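Local atomic coordinates of aspartate semialdehyde dehydrogenase (Francisella tularensis subsp. tularensis, PDB entry 4WOJ), a protein that probably catalyses the NADPH-dependent reductive dephosphorylation of L-aspartyl-4-phosphate to L-aspartate-semialdehyde, a step in lysine, methionine and threonine biosynthesis. Residues 232-235 and 241-244; 137-142 and 248-253; 25-28 and 32-35; 86-91 and 98-103; 285-290 and 340-345. One frame throughout, in Å; residues are numbered along the deposited sequence.

Along the chain contacts 3 and 4 come first, in the Rossmann-type nucleotide-binding part, their centres 22 Å apart. Contact 4 joins helix 81-93 to strand 99-102 of the parallel sheet. Its neighbour in that sheet, strand 135-138, runs into contact 2, and Gly138 N lies 2.8 Å from Asp102 O. Contact 2 spans more than a hundred residues and encloses contact 1 in sequence; both use helix 242-255 and touch through Glu243 and Asn140, next to the predicted catalytic Cys141. Contact 5 lies farther out on the mixed sheet, its centre 43 Å from that of contact 4. Helix 242-255, part of the dimerisation region, thus packs against the segment that carries the predicted catalytic cysteine.

Contact 1 of 5, residues 232-235 and 241-244; sequences IDVG and TKEE
Ile232 and Glu243 meet through carbon branches: in Ile232 chi1 of -72° puts CG1 beside the backbone N and leaves CG2 anti to it, and in Glu243 CG is anti (chi1 -167°). Ile232 CG2 rests 3.5 Å from Glu243 CG, while a bend at chi2 turns the carboxylate of Glu243 onward, where OE2 accepts from Asn140 ND2, near the predicted catalytic Cys141. Beside them the loop grips the start of helix 242-255. Lys242 N donates to Val234 O over 2.7 Å, in the carbonyl plane but bent to 131° at the hydrogen. Thr241 is the N-cap and forms a capping box with Glu244: Thr241 N bonds Glu244 OE1 at 2.7 Å from above the carboxylate plane, and Glu244 N returns a weak bond to Thr241 OG1. A water fastens the loop to this box, accepting from Ile232 N and Thr241 OG1 and donating to Glu244 OE2. Asp233 lies against the aliphatic part of Lys242, with OD1 4.5 Å from NZ, too far for a salt bridge. Glu244 OE1 also pairs with Arg333 and Lys335 of the second subunit, and so many donors would probably keep this buried carboxylate ionised.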
# COMPACT_ATOMS: atom_id res chain seq x y z
N ILE B 232 6.19 -10.66 -3.46
CA ILE B 232 5.21 -11.74 -3.52
C ILE B 232 5.62 -12.75 -4.57
O ILE B 232 5.74 -12.42 -5.72
CB ILE B 232 3.76 -11.20 -3.71
CG1 ILE B 232 3.30 -10.54 -2.40
CG2 ILE B 232 2.78 -12.34 -4.01
CD1 ILE B 232 1.98 -9.84 -2.44
N ASP B 233 5.82 -13.99 -4.13
CA ASP B 233 6.12 -15.11 -5.03
C ASP B 233 7.62 -15.22 -5.45
O ASP B 233 8.51 -14.79 -4.74
CB ASP B 233 5.19 -15.11 -6.24
CG ASP B 233 4.71 -16.53 -6.59
OD1 ASP B 233 5.36 -17.17 -7.46
OD2 ASP B 233 3.70 -16.99 -5.99
N VAL B 234 7.88 -15.85 -6.58
CA VAL B 234 9.24 -16.29 -6.93
C VAL B 234 9.96 -15.20 -7.75
O VAL B 234 9.32 -14.36 -8.39
CB VAL B 234 9.23 -17.70 -7.66
CG1 VAL B 234 10.12 -17.72 -8.91
CG2 VAL B 234 9.66 -18.81 -6.72
N GLY B 235 11.29 -15.20 -7.66
CA GLY B 235 12.12 -14.25 -8.40
C GLY B 235 12.07 -14.55 -9.88
O GLY B 235 12.14 -15.71 -10.29
N THR B 241 8.78 -10.06 -9.51
CA THR B 241 8.39 -11.30 -8.87
C THR B 241 7.47 -12.00 -9.86
O THR B 241 7.04 -11.41 -10.87
CB THR B 241 7.67 -11.11 -7.53
OG1 THR B 241 6.45 -10.41 -7.71
CG2 THR B 241 8.52 -10.33 -6.58
N LYS B 242 7.18 -13.26 -9.59
CA LYS B 242 6.30 -14.02 -10.48
C LYS B 242 4.90 -13.40 -10.43
O LYS B 242 4.22 -13.30 -11.46
CB LYS B 242 6.27 -15.51 -10.14
CG LYS B 242 5.85 -16.41 -11.30
CD LYS B 242 6.46 -17.81 -11.16
CE LYS B 242 5.63 -18.74 -10.28
NZ LYS B 242 4.81 -19.68 -11.11
N GLU B 243 4.52 -12.92 -9.23
CA GLU B 243 3.25 -12.21 -9.03
C GLU B 243 3.04 -11.07 -9.99
O GLU B 243 1.93 -10.88 -10.49
CB GLU B 243 3.18 -11.65 -7.60
CG GLU B 243 1.79 -11.17 -7.17
CD GLU B 243 0.77 -12.29 -7.10
OE1 GLU B 243 1.16 -13.48 -7.22
OE2 GLU B 243 -0.43 -11.99 -6.87
N GLU B 244 4.12 -10.33 -10.24
CA GLU B 244 4.14 -9.12 -11.09
C GLU B 244 4.19 -9.43 -12.61
O GLU B 244 3.51 -8.79 -13.40
CB GLU B 244 5.35 -8.26 -10.71
CG GLU B 244 5.29 -7.73 -9.28
CD GLU B 244 6.63 -7.31 -8.69
OE1 GLU B 244 7.70 -7.54 -9.30
OE2 GLU B 244 6.61 -6.75 -7.58
O HOH W 1 6.33 -8.27 -5.37

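Contact 2 of 5, residues 137-142 and 248-253; sequences IGSNCT and ATELNK
Glu250 reaches from helix 242-255 to the backbone of Asn140, and its OE1 carries the contact. Asn140 N donates to Glu250 OE1 over 2.8 Å, nearly straight at 166°, and approaches on the syn side close to the carboxylate plane. The same oxygen touches carbon on both residues of the loop, lying 3.4 Å from Ser139 CB and 3.2 Å from Asn140 CB. The glutamate chain, extended beyond CG, spans the distance between helix and loop. Its other oxygen, OE2, is held in a salt bridge by Arg108, whose NE also bonds Gly138 O, so that one arginine holds both the acceptor and the backbone that leads into the loop. One step farther out, Asn140 acts as N-cap: its OD1 accepts from Thr142 N at 3.1 Å, the donor standing above the amide plane, while ND2 goes to Glu243. Within the helix, Ala248 O takes two bonds from Asn252, the helical one from N at 3.1 Å and another from ND2 at 2.7 Å, which arrive from opposite faces of the carbonyl. Cys141, the predicted acyl-thioester nucleophile, directly follows Asn140 and packs on His276, the predicted proton acceptor. A cysteine nucleophile at the N-terminus of a helix is the arrangement expected of the active site of this dehydrogenase family.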
# COMPACT_ATOMS: atom_id res chain seq x y z
N ILE B 137 -9.08 -21.98 -16.74
CA ILE B 137 -8.30 -21.62 -15.57
C ILE B 137 -8.56 -20.17 -15.14
O ILE B 137 -8.62 -19.27 -15.97
CB ILE B 137 -6.80 -21.75 -15.84
CG1 ILE B 137 -6.50 -22.95 -16.73
CG2 ILE B 137 -6.07 -21.88 -14.53
CD1 ILE B 137 -6.93 -24.30 -16.18
N GLY B 138 -8.75 -19.98 -13.83
CA GLY B 138 -8.97 -18.66 -13.26
C GLY B 138 -7.65 -17.92 -13.27
O GLY B 138 -6.58 -18.55 -13.08
N SER B 139 -7.69 -16.62 -13.52
CA SER B 139 -6.46 -15.81 -13.59
C SER B 139 -6.06 -15.40 -12.20
O SER B 139 -6.79 -15.67 -11.23
CB SER B 139 -6.61 -14.58 -14.48
OG SER B 139 -7.61 -13.69 -13.97
N ASN B 140 -4.87 -14.82 -12.10
CA ASN B 140 -4.36 -14.27 -10.86
C ASN B 140 -5.30 -13.15 -10.41
O ASN B 140 -5.88 -12.42 -11.22
CB ASN B 140 -2.94 -13.78 -11.05
CG ASN B 140 -2.42 -12.97 -9.87
OD1 ASN B 140 -2.40 -11.74 -9.89
ND2 ASN B 140 -1.96 -13.65 -8.85
N CYS B 141 -5.46 -13.05 -9.10
CA CYS B 141 -6.43 -12.16 -8.49
C CYS B 141 -6.21 -10.67 -8.87
O CYS B 141 -7.16 -9.93 -9.08
CB CYS B 141 -6.43 -12.36 -6.96
SG CYS B 141 -4.82 -12.72 -6.21
N THR B 142 -4.95 -10.26 -8.96
CA THR B 142 -4.63 -8.89 -9.32
C THR B 142 -5.14 -8.55 -10.72
O THR B 142 -5.70 -7.48 -10.97
CB THR B 142 -3.11 -8.64 -9.20
OG1 THR B 142 -2.75 -8.63 -7.82
CG2 THR B 142 -2.70 -7.28 -9.82
N ALA B 248 0.89 -8.89 -16.90
CA ALA B 248 0.81 -8.47 -18.32
C ALA B 248 0.34 -9.59 -19.22
O ALA B 248 -0.53 -9.41 -20.04
CB ALA B 248 2.12 -7.90 -18.79
N THR B 249 0.90 -10.77 -19.03
CA THR B 249 0.68 -11.90 -19.92
C THR B 249 -0.72 -12.47 -19.83
O THR B 249 -1.33 -12.82 -20.84
CB THR B 249 1.71 -13.02 -19.62
OG1 THR B 249 1.93 -13.10 -18.20
CG2 THR B 249 3.03 -12.68 -20.34
N GLU B 250 -1.23 -12.52 -18.61
CA GLU B 250 -2.62 -12.96 -18.34
C GLU B 250 -3.67 -11.97 -18.87
O GLU B 250 -4.62 -12.37 -19.54
CB GLU B 250 -2.83 -13.21 -16.83
CG GLU B 250 -1.98 -14.37 -16.32
CD GLU B 250 -2.21 -14.72 -14.85
OE1 GLU B 250 -3.20 -14.26 -14.25
OE2 GLU B 250 -1.35 -15.45 -14.28
N LEU B 251 -3.46 -10.68 -18.60
CA LEU B 251 -4.34 -9.64 -19.16
C LEU B 251 -4.41 -9.75 -20.68
O LEU B 251 -5.48 -9.72 -21.27
CB LEU B 251 -3.87 -8.23 -18.77
CG LEU B 251 -4.69 -7.08 -19.40
CD1 LEU B 251 -6.08 -7.06 -18.79
CD2 LEU B 251 -4.03 -5.73 -19.26
N ASN B 252 -3.26 -9.88 -21.32
CA ASN B 252 -3.23 -10.02 -22.79
C ASN B 252 -3.82 -11.34 -23.28
O ASN B 252 -4.51 -11.39 -24.29
CB ASN B 252 -1.84 -9.70 -23.33
CG ASN B 252 -1.54 -8.22 -23.21
OD1 ASN B 252 -2.06 -7.41 -23.98
ND2 ASN B 252 -0.78 -7.83 -22.19
N LYS B 253 -3.64 -12.40 -22.51
CA LYS B 253 -4.31 -13.66 -22.84
C LYS B 253 -5.83 -13.51 -22.70
O LYS B 253 -6.58 -13.99 -23.54
CB LYS B 253 -3.77 -14.83 -22.02
CG LYS B 253 -4.48 -16.13 -22.36
CD LYS B 253 -3.67 -17.38 -22.02
CE LYS B 253 -4.27 -18.58 -22.75
NZ LYS B 253 -3.60 -19.86 -22.37

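Contact 3 of 5, residues 25-28 and 32-35; sequences SRMI and DFDC
The Phe33 ring takes the methyl group of Met27 on one face. Met27 CE stands 3.8 Å above the ring plane, shifted toward the rim, in a CH-pi contact 24° off the normal through the centroid. The rings of Phe53 and Tyr57 also meet that of Phe33. The methionine sulfur approaches more obliquely, with SD 4.8 Å from the Phe33 centroid, which makes this a Met-aromatic contact. A bend at the last torsion of the methionine (chi3 78°) carries CE over the ring, while Met27 CB touches Phe33 CE2 at 3.7 Å, so the side chain presses on the phenylalanine at both its ends. Ile28 CD1 comes to the same ring atom, 4.0 Å from Phe33 CE2, along an oblique line. The backbone secures the pairing: Asp32 N donates to Met27 O over 3.0 Å, a bond whose donor follows its acceptor by five residues, just beyond the end of helix 18-30. Asp32 CB lies 3.9 Å from Met27 CG, the two side chains crossing at about a right angle. The carboxylate of Asp32 is directed to helix 354-369, where OD2 forms a salt bridge with Arg362, and Met27 packs on Arg362 and Leu365 of that helix. Phe33 rests on Pro38 and Phe40, so the contact joins helix 18-30 to helix 354-369 and to strand 36-42 of the parallel sheet.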
# COMPACT_ATOMS: atom_id res chain seq x y z
N SER B 25 -20.41 -21.35 -0.84
CA SER B 25 -21.42 -20.38 -0.43
C SER B 25 -22.07 -19.69 -1.60
O SER B 25 -23.24 -19.34 -1.57
CB SER B 25 -20.83 -19.33 0.47
OG SER B 25 -21.65 -18.16 0.40
N ARG B 26 -21.29 -19.44 -2.65
CA ARG B 26 -21.80 -18.66 -3.78
C ARG B 26 -22.70 -19.54 -4.63
O ARG B 26 -23.69 -19.07 -5.22
CB ARG B 26 -20.65 -18.06 -4.59
CG ARG B 26 -20.09 -16.80 -3.93
CD ARG B 26 -21.07 -15.64 -4.02
NE ARG B 26 -21.39 -15.32 -5.42
CZ ARG B 26 -22.52 -14.76 -5.84
NH1 ARG B 26 -23.48 -14.45 -4.97
NH2 ARG B 26 -22.70 -14.50 -7.13
N MET B 27 -22.37 -20.82 -4.65
CA MET B 27 -23.22 -21.80 -5.31
C MET B 27 -24.56 -22.04 -4.61
O MET B 27 -25.60 -22.07 -5.26
CB MET B 27 -22.46 -23.09 -5.55
CG MET B 27 -21.41 -22.89 -6.65
SD MET B 27 -20.36 -24.31 -6.93
CE MET B 27 -21.45 -25.36 -7.89
N ILE B 28 -24.55 -22.16 -3.28
CA ILE B 28 -25.81 -22.34 -2.55
C ILE B 28 -26.74 -21.18 -2.91
O ILE B 28 -27.87 -21.35 -3.37
CB ILE B 28 -25.56 -22.33 -1.04
CG1 ILE B 28 -24.74 -23.54 -0.59
CG2 ILE B 28 -26.87 -22.25 -0.30
CD1 ILE B 28 -25.40 -24.87 -0.83
N ASP B 32 -26.76 -23.07 -7.85
CA ASP B 32 -25.92 -23.71 -8.86
C ASP B 32 -25.77 -25.23 -8.73
O ASP B 32 -25.28 -25.87 -9.64
CB ASP B 32 -24.55 -23.04 -8.91
CG ASP B 32 -24.60 -21.67 -9.56
OD1 ASP B 32 -25.48 -21.39 -10.41
OD2 ASP B 32 -23.74 -20.85 -9.21
N PHE B 33 -26.22 -25.83 -7.63
CA PHE B 33 -26.31 -27.31 -7.56
C PHE B 33 -27.54 -27.89 -8.26
O PHE B 33 -27.60 -29.09 -8.51
CB PHE B 33 -26.21 -27.80 -6.12
CG PHE B 33 -24.86 -27.55 -5.50
CD1 PHE B 33 -23.76 -28.25 -5.92
CD2 PHE B 33 -24.70 -26.59 -4.52
CE1 PHE B 33 -22.50 -28.00 -5.38
CE2 PHE B 33 -23.45 -26.34 -3.97
CZ PHE B 33 -22.35 -27.04 -4.40
N ASP B 34 -28.51 -27.05 -8.60
CA ASP B 34 -29.81 -27.54 -9.09
C ASP B 34 -29.77 -28.59 -10.20
O ASP B 34 -30.55 -29.55 -10.15
CB ASP B 34 -30.76 -26.39 -9.46
CG ASP B 34 -31.31 -25.68 -8.23
OD1 ASP B 34 -30.74 -25.83 -7.14
OD2 ASP B 34 -32.32 -24.97 -8.35
N CYS B 35 -28.88 -28.44 -11.17
CA CYS B 35 -28.96 -29.32 -12.36
C CYS B 35 -27.70 -30.10 -12.63
O CYS B 35 -27.31 -30.30 -13.78
CB CYS B 35 -29.33 -28.50 -13.58
SG CYS B 35 -30.91 -27.68 -13.35

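Contact 4 of 5, residues 86-91 and 98-103; sequences EIHHKL and GFWIDA
His88 turns the edge of its imidazole onto the face of the Trp100 indole, in the beta-alpha-beta unit formed by strand 74-77, helix 81-93 and strand 99-102 of the Rossmann-type domain. The short helix and strand segments run nearly antiparallel (167°), their axes 11.2 Å apart, and the two aromatic side chains bridge the interval. The stack is T-shaped: the His88 ring and the five-membered ring of Trp100 have centroids 4.5 Å apart and planes inclined at 62°. In His88, CG anti to the backbone N (chi1 171°) swings the imidazole so that CD2 leads, 3.5 Å from Trp100 CD2. His88 CB, set by the helix backbone, lies over the six-membered ring, 4.2 Å from its centroid, as a CH-pi contact. The histidine thus lies over both rings on one face of the indole, while its NE2 is hydrogen-bonded to Asp135. Toward the outer end of the indole, Leu91 CD1 touches Trp100 CZ3 at 3.8 Å, crossing at about a right angle. Ile87 CG2 approaches CH2 more loosely. The rotation of the indole is fixed at its polar end, where Trp100 NE1 donates over 3.0 Å to Asp102 OD2, which it meets from above the carboxylate plane and which Thr84 also bonds.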
# COMPACT_ATOMS: atom_id res chain seq x y z
N GLU B 86 0.27 -33.04 -9.67
CA GLU B 86 0.24 -34.46 -9.45
C GLU B 86 -0.74 -35.11 -10.40
O GLU B 86 -0.49 -36.16 -10.97
CB GLU B 86 -0.19 -34.73 -8.00
CG GLU B 86 -0.60 -36.16 -7.69
CD GLU B 86 0.47 -36.90 -6.91
OE1 GLU B 86 1.08 -36.27 -6.02
OE2 GLU B 86 0.71 -38.09 -7.22
N ILE B 87 -1.88 -34.47 -10.60
CA ILE B 87 -3.06 -35.22 -11.00
C ILE B 87 -3.65 -34.93 -12.33
O ILE B 87 -4.26 -35.83 -12.92
CB ILE B 87 -4.18 -35.08 -9.96
CG1 ILE B 87 -4.01 -36.18 -8.94
CG2 ILE B 87 -5.54 -35.25 -10.61
CD1 ILE B 87 -4.52 -35.81 -7.58
N HIS B 88 -3.54 -33.69 -12.78
CA HIS B 88 -4.18 -33.34 -14.03
C HIS B 88 -3.61 -34.15 -15.20
O HIS B 88 -4.38 -34.63 -16.04
CB HIS B 88 -4.07 -31.83 -14.26
CG HIS B 88 -4.51 -31.39 -15.61
ND1 HIS B 88 -3.63 -31.24 -16.66
CD2 HIS B 88 -5.73 -31.06 -16.09
CE1 HIS B 88 -4.30 -30.85 -17.73
NE2 HIS B 88 -5.58 -30.73 -17.42
N HIS B 89 -2.30 -34.31 -15.24
CA HIS B 89 -1.65 -35.04 -16.34
C HIS B 89 -2.01 -36.53 -16.35
O HIS B 89 -2.24 -37.10 -17.42
CB HIS B 89 -0.13 -34.85 -16.32
CG HIS B 89 0.55 -35.51 -15.16
ND1 HIS B 89 0.58 -34.96 -13.90
CD2 HIS B 89 1.21 -36.69 -15.08
CE1 HIS B 89 1.25 -35.76 -13.09
NE2 HIS B 89 1.64 -36.82 -13.78
N LYS B 90 -2.07 -37.13 -15.16
CA LYS B 90 -2.52 -38.53 -15.01
C LYS B 90 -3.91 -38.79 -15.60
O LYS B 90 -4.14 -39.85 -16.18
CB LYS B 90 -2.56 -38.94 -13.54
CG LYS B 90 -1.20 -39.10 -12.88
CD LYS B 90 -1.35 -39.64 -11.46
CE LYS B 90 -0.20 -39.26 -10.53
NZ LYS B 90 1.16 -39.26 -11.15
N LEU B 91 -4.82 -37.84 -15.42
CA LEU B 91 -6.15 -37.93 -15.99
C LEU B 91 -6.15 -37.87 -17.50
O LEU B 91 -6.87 -38.63 -18.15
CB LEU B 91 -7.06 -36.82 -15.45
CG LEU B 91 -7.40 -36.93 -13.96
CD1 LEU B 91 -7.98 -35.62 -13.44
CD2 LEU B 91 -8.36 -38.08 -13.71
N GLY B 98 -12.91 -34.81 -20.00
CA GLY B 98 -13.82 -33.86 -19.38
C GLY B 98 -13.20 -32.50 -19.10
O GLY B 98 -12.00 -32.28 -19.28
N PHE B 99 -14.05 -31.59 -18.64
CA PHE B 99 -13.64 -30.22 -18.35
C PHE B 99 -12.96 -30.08 -17.00
O PHE B 99 -13.45 -30.53 -15.97
CB PHE B 99 -14.82 -29.28 -18.39
CG PHE B 99 -15.50 -29.20 -19.71
CD1 PHE B 99 -16.53 -30.07 -20.02
CD2 PHE B 99 -15.14 -28.24 -20.62
CE1 PHE B 99 -17.20 -29.99 -21.24
CE2 PHE B 99 -15.79 -28.14 -21.82
CZ PHE B 99 -16.82 -29.01 -22.14
N TRP B 100 -11.81 -29.44 -17.04
CA TRP B 100 -11.02 -29.17 -15.86
C TRP B 100 -11.07 -27.66 -15.65
O TRP B 100 -10.53 -26.89 -16.45
CB TRP B 100 -9.59 -29.65 -16.09
CG TRP B 100 -8.64 -29.35 -15.01
CD1 TRP B 100 -7.86 -28.26 -14.90
CD2 TRP B 100 -8.34 -30.18 -13.88
NE1 TRP B 100 -7.09 -28.35 -13.77
CE2 TRP B 100 -7.36 -29.52 -13.13
CE3 TRP B 100 -8.80 -31.43 -13.44
CZ2 TRP B 100 -6.83 -30.05 -11.94
CZ3 TRP B 100 -8.27 -31.97 -12.26
CH2 TRP B 100 -7.31 -31.28 -11.52
N ILE B 101 -11.75 -27.26 -14.58
CA ILE B 101 -11.82 -25.86 -14.19
C ILE B 101 -10.90 -25.74 -12.98
O ILE B 101 -11.03 -26.50 -12.03
CB ILE B 101 -13.27 -25.42 -13.86
CG1 ILE B 101 -14.15 -25.51 -15.10
CG2 ILE B 101 -13.30 -24.00 -13.36
CD1 ILE B 101 -15.62 -25.69 -14.79
N ASP B 102 -9.97 -24.80 -13.01
CA ASP B 102 -8.94 -24.73 -11.98
C ASP B 102 -8.62 -23.32 -11.54
O ASP B 102 -8.52 -22.40 -12.38
CB ASP B 102 -7.66 -25.32 -12.56
CG ASP B 102 -6.65 -25.74 -11.48
OD1 ASP B 102 -6.78 -25.31 -10.29
OD2 ASP B 102 -5.72 -26.50 -11.86
N ALA B 103 -8.40 -23.16 -10.23
CA ALA B 103 -7.92 -21.88 -9.64
C ALA B 103 -6.40 -21.69 -9.71
O ALA B 103 -5.91 -20.56 -9.91
CB ALA B 103 -8.36 -21.73 -8.20

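Contact 5 of 5, residues 285-290 and 340-345; sequences RQKLTI and ADDIFH
A type I beta turn from Ala340 to Ile343 leads into strand 343-351 of the mixed sheet, and on it Asp341 and Asp342 meet Lys287 of the loop that links strand 275-284 to helix 290-298. The turn is closed by Ile343 N bonding Ala340 O at 3.2 Å. Lys287, bent at chi2 (112°), brings its end across Asp341, and NZ forms a salt bridge of 2.9 Å with Asp341 OD2; that oxygen is crowded in the model, so its exact position is less certain. The lysine chain also passes beside the second aspartate, with CE 3.9 Å from Asp342 CB. The carboxylate of Asp342 is farther from the charge, OD2 being 4.5 Å from Lys287 NZ, and its OD1 has a salt bridge to Lys283 instead. The ammonium thus pairs with Asp341, while Asp342 may add a weaker, longer-range attraction. Past the polar end the contact turns apolar: Ile290 CD1 approaches Phe344 CB at 4.4 Å, a light touch, and the Phe344 side chain continues onto Ile293 and Ile297 of helix 290-298. Thr289 caps the start of that helix. Backbone bonds of Asp342 with Leu284 and of Phe344 with Val282 join strand 343-351 to its antiparallel neighbour 275-284. A helix lying against a mixed sheet, with a turn where strand 343-351 starts, fits the alpha+beta, GAPDH-like dimerisation domain of this family.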
# COMPACT_ATOMS: atom_id res chain seq x y z
N ARG B 285 -4.98 5.51 -25.01
CA ARG B 285 -4.60 5.68 -26.41
C ARG B 285 -5.06 7.03 -26.97
O ARG B 285 -4.58 7.45 -28.00
CB ARG B 285 -5.18 4.57 -27.29
CG ARG B 285 -4.70 3.19 -26.95
CD ARG B 285 -4.94 2.24 -28.10
NE ARG B 285 -5.00 0.85 -27.65
CZ ARG B 285 -3.94 0.12 -27.32
NH1 ARG B 285 -2.71 0.64 -27.36
NH2 ARG B 285 -4.11 -1.15 -26.95
N GLN B 286 -6.01 7.65 -26.31
CA GLN B 286 -6.61 8.91 -26.72
C GLN B 286 -6.82 9.75 -25.49
O GLN B 286 -7.14 9.21 -24.43
CB GLN B 286 -8.02 8.68 -27.24
CG GLN B 286 -8.16 8.16 -28.66
CD GLN B 286 -9.50 7.48 -28.87
OE1 GLN B 286 -10.49 7.81 -28.22
NE2 GLN B 286 -9.53 6.51 -29.78
N LYS B 287 -6.70 11.06 -25.63
CA LYS B 287 -7.03 11.95 -24.54
C LYS B 287 -8.54 12.00 -24.34
O LYS B 287 -9.30 12.11 -25.28
CB LYS B 287 -6.42 13.33 -24.77
CG LYS B 287 -4.89 13.28 -24.63
CD LYS B 287 -4.12 13.51 -25.92
CE LYS B 287 -2.69 12.98 -25.76
NZ LYS B 287 -1.67 13.60 -26.65
N LEU B 288 -8.95 11.87 -23.10
CA LEU B 288 -10.34 11.82 -22.72
C LEU B 288 -10.54 12.72 -21.53
O LEU B 288 -9.70 12.78 -20.65
CB LEU B 288 -10.69 10.41 -22.30
CG LEU B 288 -10.84 9.33 -23.34
CD1 LEU B 288 -11.34 8.07 -22.67
CD2 LEU B 288 -11.83 9.74 -24.40
N THR B 289 -11.64 13.42 -21.47
CA THR B 289 -11.92 14.20 -20.29
C THR B 289 -12.14 13.25 -19.09
O THR B 289 -12.33 12.05 -19.23
CB THR B 289 -13.13 15.10 -20.48
OG1 THR B 289 -14.27 14.29 -20.77
CG2 THR B 289 -12.88 16.05 -21.61
N ILE B 290 -12.08 13.80 -17.91
CA ILE B 290 -12.17 12.96 -16.74
C ILE B 290 -13.59 12.43 -16.59
O ILE B 290 -13.76 11.33 -16.18
CB ILE B 290 -11.68 13.67 -15.49
CG1 ILE B 290 -11.34 12.64 -14.43
CG2 ILE B 290 -12.72 14.68 -15.01
CD1 ILE B 290 -10.24 11.67 -14.82
N ALA B 340 1.04 13.35 -17.84
CA ALA B 340 0.77 13.48 -19.26
C ALA B 340 -0.71 13.73 -19.47
O ALA B 340 -1.54 13.31 -18.68
CB ALA B 340 1.19 12.22 -19.98
N ASP B 341 -1.04 14.44 -20.54
CA ASP B 341 -2.45 14.74 -20.87
C ASP B 341 -3.30 13.48 -21.10
O ASP B 341 -4.51 13.56 -21.04
CB ASP B 341 -2.54 15.68 -22.09
CG ASP B 341 -1.74 15.19 -23.29
OD1 ASP B 341 -0.68 14.54 -23.09
OD2 ASP B 341 -2.15 15.46 -24.45
N ASP B 342 -2.66 12.34 -21.38
CA ASP B 342 -3.37 11.08 -21.60
C ASP B 342 -3.35 10.06 -20.43
O ASP B 342 -3.81 8.95 -20.55
CB ASP B 342 -2.89 10.41 -22.90
CG ASP B 342 -1.38 10.26 -22.99
OD1 ASP B 342 -0.71 10.45 -21.96
OD2 ASP B 342 -0.86 9.93 -24.10
N ILE B 343 -2.81 10.45 -19.28
CA ILE B 343 -2.70 9.53 -18.17
C ILE B 343 -3.73 9.90 -17.14
O ILE B 343 -3.91 11.05 -16.87
CB ILE B 343 -1.28 9.55 -17.54
CG1 ILE B 343 -0.28 9.02 -18.58
CG2 ILE B 343 -1.26 8.74 -16.25
CD1 ILE B 343 1.16 9.13 -18.14
N PHE B 344 -4.44 8.93 -16.61
CA PHE B 344 -5.27 9.18 -15.40
C PHE B 344 -4.89 8.25 -14.28
O PHE B 344 -4.24 7.24 -14.48
CB PHE B 344 -6.78 9.09 -15.68
CG PHE B 344 -7.33 7.69 -15.72
CD1 PHE B 344 -7.32 6.97 -16.89
CD2 PHE B 344 -7.98 7.15 -14.61
CE1 PHE B 344 -7.86 5.70 -16.96
CE2 PHE B 344 -8.50 5.88 -14.66
CZ PHE B 344 -8.43 5.14 -15.83
N HIS B 345 -5.28 8.64 -13.07
CA HIS B 345 -5.10 7.83 -11.86
C HIS B 345 -6.42 7.43 -11.27
O HIS B 345 -7.40 8.18 -11.38
CB HIS B 345 -4.38 8.63 -10.79
CG HIS B 345 -3.11 9.28 -11.26
ND1 HIS B 345 -1.91 8.62 -11.31
CD2 HIS B 345 -2.87 10.54 -11.71
CE1 HIS B 345 -0.97 9.44 -11.75
NE2 HIS B 345 -1.53 10.61 -11.98